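Local coordinates for protein CmeC (Campylobacter jejuni, PDB 4MT4) that forms a trimeric outer membrane channel of the outer membrane factor family and probably carries exported compounds out of the cell as an efflux transporter, at residues E68-Q73 with S139-S144; Y287-A292 with N345-N350. All blocks are in the same frame, centred on the assembly; numbering follows the deposited sequence.

Overall arrangement
The channel is a worked example of close antiparallel helix packing, with alanine at the closest approach. Contacts 1 and 2 follow the same plan: in each, a helix leading into a two-stranded beta hairpin packs antiparallel against the long helix leaving it. Contact 1 joins helices 58-79 and 129-195, contact 2 helices 273-293 and 339-405. Contact 1 is a surface contact, where an aromatic ring flanks two alanines; contact 2 is partly buried and rests on alanine, valine and the aliphatic part of a lysine. Their centres lie about 19 Å apart, and they touch where S139 OG packs on Y287 CE2. Across the subunit boundary, E68 and Q69 of contact 1 pack on L346, L349 and N350 of contact 2 in a neighbouring chain.

Contact 1: E68-Q73 with S139-S144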
ATOM      1  N   GLU B  68       6.770 -18.991 -10.824  1.00 45.27           N
ATOM      2  CA  GLU B  68       7.810 -20.009 -10.741  1.00 39.37           C
ATOM      3  C   GLU B  68       8.062 -20.418  -9.293  1.00 44.58           C
ATOM      4  O   GLU B  68       8.370 -21.575  -9.008  1.00 39.30           O
ATOM      5  CB  GLU B  68       9.106 -19.507 -11.380  1.00 48.66           C
ATOM      6  CG  GLU B  68       9.026 -19.325 -12.888  1.00 43.60           C
ATOM      7  CD  GLU B  68      10.321 -18.806 -13.480  1.00 61.27           C
ATOM      8  OE1 GLU B  68      10.792 -17.736 -13.039  1.00 50.22           O
ATOM      9  OE2 GLU B  68      10.868 -19.469 -14.386  1.00 53.94           O
ATOM     10  N   GLN B  69       7.931 -19.458  -8.384  1.00 36.35           N
ATOM     11  CA  GLN B  69       8.078 -19.723  -6.958  1.00 35.70           C
ATOM     12  C   GLN B  69       6.967 -20.641  -6.461  1.00 43.98           C
ATOM     13  O   GLN B  69       7.205 -21.535  -5.648  1.00 40.29           O
ATOM     14  CB  GLN B  69       8.075 -18.415  -6.164  1.00 26.55           C
ATOM     15  CG  GLN B  69       9.321 -17.565  -6.360  1.00 39.87           C
ATOM     16  CD  GLN B  69       9.163 -16.158  -5.819  1.00 49.98           C
ATOM     17  OE1 GLN B  69       8.054 -15.633  -5.735  1.00 48.95           O
ATOM     18  NE2 GLN B  69      10.279 -15.541  -5.445  1.00 39.37           N
ATOM     19  N   ALA B  70       5.757 -20.417  -6.962  1.00 37.81           N
ATOM     20  CA  ALA B  70       4.607 -21.238  -6.600  1.00 37.59           C
ATOM     21  C   ALA B  70       4.772 -22.656  -7.132  1.00 37.70           C
ATOM     22  O   ALA B  70       4.349 -23.620  -6.498  1.00 36.11           O
ATOM     23  CB  ALA B  70       3.320 -20.617  -7.126  1.00 39.45           C
ATOM     24  N   ALA B  71       5.392 -22.771  -8.300  1.00 38.49           N
ATOM     25  CA  ALA B  71       5.661 -24.072  -8.901  1.00 40.22           C
ATOM     26  C   ALA B  71       6.714 -24.827  -8.098  1.00 38.54           C
ATOM     27  O   ALA B  71       6.675 -26.054  -7.999  1.00 40.29           O
ATOM     28  CB  ALA B  71       6.109 -23.910 -10.343  1.00 27.61           C
ATOM     29  N   ALA B  72       7.654 -24.080  -7.526  1.00 41.72           N
ATOM     30  CA  ALA B  72       8.712 -24.664  -6.709  1.00 48.81           C
ATOM     31  C   ALA B  72       8.151 -25.187  -5.391  1.00 50.41           C
ATOM     32  O   ALA B  72       8.520 -26.270  -4.938  1.00 48.24           O
ATOM     33  CB  ALA B  72       9.811 -23.641  -6.451  1.00 37.96           C
ATOM     34  N   GLN B  73       7.258 -24.412  -4.784  1.00 50.58           N
ATOM     35  CA  GLN B  73       6.621 -24.808  -3.532  1.00 42.72           C
ATOM     36  C   GLN B  73       5.734 -26.024  -3.759  1.00 50.60           C
ATOM     37  O   GLN B  73       5.591 -26.876  -2.886  1.00 47.47           O
ATOM     38  CB  GLN B  73       5.799 -23.656  -2.951  1.00 42.52           C
ATOM     39  CG  GLN B  73       5.145 -23.974  -1.612  1.00 39.37           C
ATOM     40  CD  GLN B  73       6.156 -24.335  -0.541  1.00 49.08           C
ATOM     41  OE1 GLN B  73       7.166 -23.650  -0.365  1.00 55.37           O
ATOM     42  NE2 GLN B  73       5.893 -25.420   0.176  1.00 48.46           N
ATOM     43  N   SER B 139      -3.427 -25.310  -5.987  1.00 40.65           N
ATOM     44  CA  SER B 139      -4.357 -24.201  -6.162  1.00 44.34           C
ATOM     45  C   SER B 139      -3.622 -22.869  -6.037  1.00 44.01           C
ATOM     46  O   SER B 139      -4.007 -21.872  -6.647  1.00 42.58           O
ATOM     47  CB  SER B 139      -5.485 -24.285  -5.135  1.00 35.96           C
ATOM     48  OG  SER B 139      -6.214 -25.490  -5.279  1.00 44.54           O
ATOM     49  N   GLY B 140      -2.560 -22.863  -5.238  1.00 47.17           N
ATOM     50  CA  GLY B 140      -1.727 -21.687  -5.081  1.00 38.91           C
ATOM     51  C   GLY B 140      -0.968 -21.382  -6.356  1.00 46.66           C
ATOM     52  O   GLY B 140      -0.769 -20.221  -6.710  1.00 45.39           O
ATOM     53  N   PHE B 141      -0.541 -22.436  -7.047  1.00 44.57           N
ATOM     54  CA  PHE B 141       0.162 -22.288  -8.317  1.00 51.30           C
ATOM     55  C   PHE B 141      -0.781 -21.797  -9.410  1.00 42.90           C
ATOM     56  O   PHE B 141      -0.430 -20.915 -10.190  1.00 43.25           O
ATOM     57  CB  PHE B 141       0.810 -23.607  -8.743  1.00 34.96           C
ATOM     58  CG  PHE B 141       1.282 -23.610 -10.171  1.00 43.26           C
ATOM     59  CD1 PHE B 141       2.400 -22.883 -10.544  1.00 35.75           C
ATOM     60  CD2 PHE B 141       0.603 -24.330 -11.140  1.00 40.93           C
ATOM     61  CE1 PHE B 141       2.834 -22.874 -11.855  1.00 39.77           C
ATOM     62  CE2 PHE B 141       1.033 -24.327 -12.455  1.00 44.65           C
ATOM     63  CZ  PHE B 141       2.151 -23.598 -12.812  1.00 37.17           C
ATOM     64  N   LYS B 142      -1.977 -22.378  -9.460  1.00 39.49           N
ATOM     65  CA  LYS B 142      -2.990 -21.969 -10.429  1.00 44.70           C
ATOM     66  C   LYS B 142      -3.388 -20.512 -10.215  1.00 41.39           C
ATOM     67  O   LYS B 142      -3.686 -19.792 -11.167  1.00 45.73           O
ATOM     68  CB  LYS B 142      -4.226 -22.867 -10.337  1.00 48.11           C
ATOM     69  CG  LYS B 142      -4.027 -24.263 -10.905  1.00 58.12           C
ATOM     70  CD  LYS B 142      -5.342 -25.026 -10.957  1.00 67.90           C
ATOM     71  CE  LYS B 142      -5.177 -26.381 -11.629  1.00 79.68           C
ATOM     72  NZ  LYS B 142      -6.473 -27.109 -11.744  1.00 91.94           N
ATOM     73  N   ALA B 143      -3.386 -20.088  -8.956  1.00 42.73           N
ATOM     74  CA  ALA B 143      -3.691 -18.708  -8.614  1.00 41.50           C
ATOM     75  C   ALA B 143      -2.579 -17.781  -9.089  1.00 45.38           C
ATOM     76  O   ALA B 143      -2.837 -16.652  -9.508  1.00 51.61           O
ATOM     77  CB  ALA B 143      -3.903 -18.565  -7.117  1.00 40.20           C
ATOM     78  N   SER B 144      -1.343 -18.266  -9.027  1.00 43.42           N
ATOM     79  CA  SER B 144      -0.191 -17.490  -9.472  1.00 47.40           C
ATOM     80  C   SER B 144      -0.196 -17.334 -10.990  1.00 41.49           C
ATOM     81  O   SER B 144       0.305 -16.345 -11.521  1.00 40.77           O
ATOM     82  CB  SER B 144       1.116 -18.144  -9.013  1.00 40.59           C
ATOM     83  OG  SER B 144       1.320 -19.389  -9.658  1.00 40.02           O
TER
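A70 and F141 mark the closest point of two nearly antiparallel helices, their CA atoms 4.9 Å apart, with the short axes approaching to 8.5 Å at an angle of 169°. The pair belongs to the helical barrel of the outer membrane factor fold: helix 58-79 runs into a beta hairpin and helix 129-195 comes back from it. A small residue suits so close an approach, and A70 supplies the methyl at its centre. Its CB points at the partner helix and lies 3.8 Å from F141 CA, resting on backbone, and it also meets S144, a turn beyond F141, with S144 OG 3.5 Å from A70 CB. F141 flanks this point. With CG anti to the backbone N (chi1 167°), its ring swings along the side of the interface to A71 and lies obliquely against the backbone of helix 58-79. M67, one turn before A71, also touches F141 and S144. On another side of helix 58-79, Q69 NE2 is hydrogen-bonded to E353 OE1 of the second subunit. The ring meets A71 through two neighbouring atoms, CD1 at 3.7 Å from A71 N and CE1 at 3.8 Å from A71 CB.

Contact 2: Y287-A292 with N345-N350; sequences YLVGVA and NLAKLN
V289 and A347 have the nearest CA atoms, 5.2 Å apart, where two helices run almost exactly antiparallel, at 179°, with short axes 8.6 Å apart. Small side chains are consistent with so close an approach: the methyl of A347 points into the interface and meets that of A292 end on, CB to CB at 3.7 Å; a turn back along the other helix, L288 O lies 4.1 Å from A347 CB. V289 lies at one flank, and its two methyls have different partners. CG2, anti to the carbonyl carbon, lies over the peptide of A347 at 3.5 Å from A347 O. CG1, anti to the backbone N (chi1 171°), touches the aliphatic start of K348, 3.9 Å from K348 CG, the two side chains crossing at about a right angle. A bend at chi3 (82°) then carries the K348 amine away from the partner helix, so that its methylenes pack while its charge turns outward. P5 also touches V289, and L346, L349 and N350 pack on Q69 and E68 of the third subunit. Antiparallel packing of a hairpin-entering helix on a hairpin-leaving one is characteristic of the alpha-helical barrel in TolC-like outer membrane factors.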
ATOM      1  N   TYR B 287      -8.654 -26.382   1.243  1.00 37.64           N
ATOM      2  CA  TYR B 287      -7.834 -27.579   1.394  1.00 40.67           C
ATOM      3  C   TYR B 287      -7.060 -27.551   2.708  1.00 40.26           C
ATOM      4  O   TYR B 287      -6.826 -28.589   3.327  1.00 39.00           O
ATOM      5  CB  TYR B 287      -6.865 -27.716   0.215  1.00 39.89           C
ATOM      6  CG  TYR B 287      -7.490 -28.301  -1.033  1.00 43.16           C
ATOM      7  CD1 TYR B 287      -8.266 -29.455  -0.971  1.00 40.44           C
ATOM      8  CD2 TYR B 287      -7.311 -27.698  -2.273  1.00 41.72           C
ATOM      9  CE1 TYR B 287      -8.839 -29.992  -2.110  1.00 42.00           C
ATOM     10  CE2 TYR B 287      -7.881 -28.227  -3.416  1.00 36.81           C
ATOM     11  CZ  TYR B 287      -8.643 -29.372  -3.330  1.00 47.56           C
ATOM     12  OH  TYR B 287      -9.207 -29.893  -4.472  1.00 45.16           O
ATOM     13  N   LEU B 288      -6.667 -26.352   3.127  1.00 40.90           N
ATOM     14  CA  LEU B 288      -5.899 -26.180   4.355  1.00 42.56           C
ATOM     15  C   LEU B 288      -6.761 -26.398   5.592  1.00 39.52           C
ATOM     16  O   LEU B 288      -6.244 -26.641   6.682  1.00 43.23           O
ATOM     17  CB  LEU B 288      -5.262 -24.792   4.396  1.00 32.17           C
ATOM     18  CG  LEU B 288      -4.139 -24.568   3.381  1.00 45.49           C
ATOM     19  CD1 LEU B 288      -3.570 -23.164   3.504  1.00 27.80           C
ATOM     20  CD2 LEU B 288      -3.050 -25.618   3.555  1.00 31.62           C
ATOM     21  N   VAL B 289      -8.075 -26.296   5.420  1.00 41.54           N
ATOM     22  CA  VAL B 289      -9.003 -26.624   6.493  1.00 37.02           C
ATOM     23  C   VAL B 289      -8.913 -28.117   6.787  1.00 42.93           C
ATOM     24  O   VAL B 289      -8.880 -28.534   7.947  1.00 40.92           O
ATOM     25  CB  VAL B 289     -10.453 -26.245   6.135  1.00 39.29           C
ATOM     26  CG1 VAL B 289     -11.422 -26.790   7.175  1.00 34.73           C
ATOM     27  CG2 VAL B 289     -10.592 -24.733   6.010  1.00 40.42           C
ATOM     28  N   GLY B 290      -8.854 -28.914   5.725  1.00 38.62           N
ATOM     29  CA  GLY B 290      -8.711 -30.352   5.853  1.00 42.91           C
ATOM     30  C   GLY B 290      -7.414 -30.739   6.538  1.00 40.63           C
ATOM     31  O   GLY B 290      -7.399 -31.624   7.392  1.00 43.85           O
ATOM     32  N   VAL B 291      -6.327 -30.072   6.159  1.00 40.93           N
ATOM     33  CA  VAL B 291      -5.017 -30.302   6.761  1.00 36.50           C
ATOM     34  C   VAL B 291      -5.051 -30.062   8.267  1.00 43.77           C
ATOM     35  O   VAL B 291      -4.485 -30.831   9.046  1.00 41.01           O
ATOM     36  CB  VAL B 291      -3.941 -29.394   6.130  1.00 45.05           C
ATOM     37  CG1 VAL B 291      -2.611 -29.539   6.862  1.00 34.11           C
ATOM     38  CG2 VAL B 291      -3.781 -29.705   4.652  1.00 34.85           C
ATOM     39  N   ALA B 292      -5.731 -28.993   8.667  1.00 38.99           N
ATOM     40  CA  ALA B 292      -5.822 -28.618  10.072  1.00 39.42           C
ATOM     41  C   ALA B 292      -6.644 -29.623  10.870  1.00 44.79           C
ATOM     42  O   ALA B 292      -6.375 -29.858  12.049  1.00 43.72           O
ATOM     43  CB  ALA B 292      -6.420 -27.226  10.205  1.00 27.08           C
ATOM     44  N   ASN B 345     -10.503 -23.814  13.821  1.00 38.10           N
ATOM     45  CA  ASN B 345     -11.251 -22.566  13.741  1.00 46.46           C
ATOM     46  C   ASN B 345     -10.481 -21.505  12.960  1.00 42.92           C
ATOM     47  O   ASN B 345     -11.035 -20.843  12.084  1.00 45.56           O
ATOM     48  CB  ASN B 345     -11.582 -22.039  15.141  1.00 50.66           C
ATOM     49  CG  ASN B 345     -12.872 -22.616  15.695  1.00 65.10           C
ATOM     50  OD1 ASN B 345     -13.290 -23.712  15.321  1.00 65.66           O
ATOM     51  ND2 ASN B 345     -13.512 -21.873  16.591  1.00 83.92           N
ATOM     52  N   LEU B 346      -9.199 -21.359  13.282  1.00 35.85           N
ATOM     53  CA  LEU B 346      -8.339 -20.392  12.612  1.00 49.46           C
ATOM     54  C   LEU B 346      -8.242 -20.679  11.116  1.00 48.89           C
ATOM     55  O   LEU B 346      -8.245 -19.759  10.298  1.00 48.50           O
ATOM     56  CB  LEU B 346      -6.944 -20.392  13.245  1.00 38.85           C
ATOM     57  CG  LEU B 346      -5.981 -19.283  12.817  1.00 46.85           C
ATOM     58  CD1 LEU B 346      -6.619 -17.921  13.029  1.00 41.13           C
ATOM     59  CD2 LEU B 346      -4.664 -19.386  13.577  1.00 42.64           C
ATOM     60  N   ALA B 347      -8.162 -21.960  10.765  1.00 37.91           N
ATOM     61  CA  ALA B 347      -8.083 -22.375   9.369  1.00 45.80           C
ATOM     62  C   ALA B 347      -9.397 -22.116   8.641  1.00 46.13           C
ATOM     63  O   ALA B 347      -9.409 -21.773   7.457  1.00 50.04           O
ATOM     64  CB  ALA B 347      -7.707 -23.847   9.276  1.00 34.94           C
ATOM     65  N   LYS B 348     -10.503 -22.284   9.356  1.00 39.17           N
ATOM     66  CA  LYS B 348     -11.823 -22.044   8.787  1.00 44.09           C
ATOM     67  C   LYS B 348     -12.071 -20.553   8.592  1.00 38.73           C
ATOM     68  O   LYS B 348     -12.790 -20.148   7.680  1.00 44.36           O
ATOM     69  CB  LYS B 348     -12.907 -22.659   9.679  1.00 34.27           C
ATOM     70  CG  LYS B 348     -12.912 -24.184   9.670  1.00 33.82           C
ATOM     71  CD  LYS B 348     -13.584 -24.776  10.903  1.00 59.47           C
ATOM     72  CE  LYS B 348     -15.097 -24.806  10.777  1.00 59.30           C
ATOM     73  NZ  LYS B 348     -15.716 -25.584  11.890  1.00 83.70           N
ATOM     74  N   LEU B 349     -11.469 -19.741   9.456  1.00 40.95           N
ATOM     75  CA  LEU B 349     -11.583 -18.291   9.352  1.00 37.71           C
ATOM     76  C   LEU B 349     -10.729 -17.760   8.202  1.00 41.48           C
ATOM     77  O   LEU B 349     -11.078 -16.765   7.569  1.00 45.71           O
ATOM     78  CB  LEU B 349     -11.180 -17.628  10.668  1.00 41.00           C
ATOM     79  CG  LEU B 349     -12.137 -17.860  11.841  1.00 44.53           C
ATOM     80  CD1 LEU B 349     -11.499 -17.452  13.159  1.00 47.95           C
ATOM     81  CD2 LEU B 349     -13.443 -17.113  11.619  1.00 43.31           C
ATOM     82  N   ASN B 350      -9.610 -18.430   7.939  1.00 41.14           N
ATOM     83  CA  ASN B 350      -8.764 -18.085   6.803  1.00 36.13           C
ATOM     84  C   ASN B 350      -9.498 -18.346   5.496  1.00 45.08           C
ATOM     85  O   ASN B 350      -9.358 -17.599   4.530  1.00 40.88           O
ATOM     86  CB  ASN B 350      -7.456 -18.877   6.832  1.00 36.01           C
ATOM     87  CG  ASN B 350      -6.593 -18.538   8.031  1.00 43.61           C
ATOM     88  OD1 ASN B 350      -6.833 -17.552   8.725  1.00 45.80           O
ATOM     89  ND2 ASN B 350      -5.572 -19.353   8.274  1.00 39.18           N
TER